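Local structure of rhizavidin (Rhizobium etli, 3EW1) at residues Gly71-Ser75 with Thr76-Asn80. The protein binds biotin with high affinity as a dimer of the avidin family. Sequence-based numbering, arbitrary orientation.
Sequences GWNNS and TENCN
The loop joining strands 65-71 and 78-92 of the avidin-type β-barrel folds back on itself as a hairpin-like connection, with Asn74 hydrogen-bonded to the backbone of Thr76 and Glu77 around its tip. OD1 of Asn74 takes two backbone N-H groups: Glu77 N at 3.0 Å, nearly straight and in the carbonyl plane, and Thr76 N at 2.9 Å, above that plane and more bent. With CG between the backbone N and the carbonyl carbon (chi1 60°), Asn74 turns OD1 to the returning chain while ND2 goes on to Ser53 OG in a loop and to Pro54 O at the start of strand 54-62. Replacing Asn74 by an alanine is likely to leave the N-H groups of Thr76 and Glu77 without their shared acceptor, Pro54 O without its donor, and the tip freer to move. Next along the loop, away from the tip, the amides of Asn73 and Asn78 stack with planes 15° apart, CG to CG 3.8 Å, both side chains extended anti to the backbone N. Each also closes an Asx turn: Asn73 OD1 accepts from Ser75 N at 3.0 Å, and Asn78 OD1 from Asn80 N. Asn78 OD1 takes a further bond from Asn62 ND2 of the second subunit, which brings this stack to the dimer interface. At the barrel end, the indole of Trp72 leads off from the returning chain and lies beside Tyr41 and Ser81, two residues that bind biotin, and NE1 is hydrogen-bonded to Thr83 OG1. Cys79, disulfide-bonded to Cys50, rests its CB 3.9 Å from Trp72 CB, and its N gives Trp72 O a 2.8 Å bond with an N-H...O angle of 171°.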
loop_
_atom_site.group_PDB
_atom_site.type_symbol
_atom_site.label_atom_id
_atom_site.label_comp_id
_atom_site.label_asym_id
_atom_site.label_seq_id
_atom_site.Cartn_x
_atom_site.Cartn_y
_atom_site.Cartn_z
ATOM N N GLY B 71 -6.937 5.002 -1.572
ATOM C CA GLY B 71 -7.398 5.888 -2.663
ATOM C C GLY B 71 -8.541 6.747 -2.119
ATOM O O GLY B 71 -9.362 6.261 -1.321
ATOM N N TRP B 72 -8.600 8.020 -2.521
ATOM C CA TRP B 72 -9.543 8.955 -1.899
ATOM C C TRP B 72 -10.919 9.098 -2.605
ATOM O O TRP B 72 -11.445 10.196 -2.748
ATOM C CB TRP B 72 -8.861 10.302 -1.649
ATOM C CG TRP B 72 -7.754 10.151 -0.585
ATOM C CD1 TRP B 72 -6.403 10.169 -0.813
ATOM C CD2 TRP B 72 -7.934 9.851 0.811
ATOM N NE1 TRP B 72 -5.724 9.954 0.394
ATOM C CE2 TRP B 72 -6.648 9.765 1.392
ATOM C CE3 TRP B 72 -9.048 9.701 1.621
ATOM C CZ2 TRP B 72 -6.456 9.511 2.773
ATOM C CZ3 TRP B 72 -8.868 9.450 2.989
ATOM C CH2 TRP B 72 -7.575 9.326 3.539
ATOM N N ASN B 73 -11.504 7.962 -2.970
ATOM C CA ASN B 73 -12.875 7.887 -3.455
ATOM C C ASN B 73 -13.552 6.670 -2.866
ATOM O O ASN B 73 -13.109 5.559 -3.098
ATOM C CB ASN B 73 -12.941 7.818 -5.001
ATOM C CG ASN B 73 -14.381 7.979 -5.536
ATOM O OD1 ASN B 73 -15.328 8.259 -4.802
ATOM N ND2 ASN B 73 -14.529 7.835 -6.841
ATOM N N ASN B 74 -14.618 6.896 -2.102
ATOM C CA ASN B 74 -15.453 5.834 -1.544
ATOM C C ASN B 74 -16.937 5.901 -2.039
ATOM O O ASN B 74 -17.778 5.164 -1.532
ATOM C CB ASN B 74 -15.364 5.886 -0.005
ATOM C CG ASN B 74 -15.852 7.205 0.546
ATOM O OD1 ASN B 74 -16.303 8.093 -0.214
ATOM N ND2 ASN B 74 -15.770 7.359 1.863
ATOM N N SER B 75 -17.226 6.784 -3.009
ATOM C CA SER B 75 -18.594 7.109 -3.546
ATOM C C SER B 75 -19.407 8.062 -2.666
ATOM O O SER B 75 -20.506 8.475 -2.993
ATOM C CB SER B 75 -19.446 5.869 -3.936
ATOM O OG SER B 75 -19.992 5.244 -2.768
ATOM N N THR B 76 -18.872 8.401 -1.502
ATOM C CA THR B 76 -19.444 9.458 -0.695
ATOM C C THR B 76 -18.722 10.769 -1.024
ATOM O O THR B 76 -19.356 11.804 -1.264
ATOM C CB THR B 76 -19.360 9.132 0.817
ATOM O OG1 THR B 76 -20.264 8.052 1.101
ATOM C CG2 THR B 76 -19.743 10.365 1.708
ATOM N N GLU B 77 -17.396 10.729 -1.063
ATOM C CA GLU B 77 -16.641 11.908 -1.457
ATOM C C GLU B 77 -15.396 11.462 -2.173
ATOM O O GLU B 77 -14.683 10.551 -1.717
ATOM C CB GLU B 77 -16.338 12.818 -0.269
ATOM C CG GLU B 77 -15.781 14.164 -0.607
ATOM C CD GLU B 77 -15.584 15.057 0.617
ATOM O OE1 GLU B 77 -16.129 14.703 1.684
ATOM O OE2 GLU B 77 -14.863 16.090 0.492
ATOM N N ASN B 78 -15.141 12.121 -3.291
ATOM C CA ASN B 78 -13.975 11.877 -4.129
ATOM C C ASN B 78 -13.003 13.056 -4.084
ATOM O O ASN B 78 -13.338 14.171 -4.496
ATOM C CB ASN B 78 -14.412 11.584 -5.579
ATOM C CG ASN B 78 -13.237 11.407 -6.545
ATOM O OD1 ASN B 78 -12.117 11.077 -6.140
ATOM N ND2 ASN B 78 -13.496 11.612 -7.850
ATOM N N CYS B 79 -11.784 12.797 -3.629
ATOM C CA CYS B 79 -10.751 13.832 -3.549
ATOM C C CYS B 79 -9.649 13.614 -4.584
ATOM O O CYS B 79 -8.633 14.313 -4.572
ATOM C CB CYS B 79 -10.158 13.931 -2.133
ATOM S SG CYS B 79 -11.374 14.643 -0.967
ATOM N N ASN B 80 -9.871 12.667 -5.500
ATOM C CA ASN B 80 -8.976 12.488 -6.662
ATOM C C ASN B 80 -7.497 12.465 -6.269
ATOM O O ASN B 80 -6.704 13.272 -6.742
ATOM C CB ASN B 80 -9.229 13.601 -7.719
ATOM C CG ASN B 80 -8.573 13.287 -9.054
ATOM O OD1 ASN B 80 -8.503 12.122 -9.470
ATOM N ND2 ASN B 80 -8.103 14.324 -9.738
#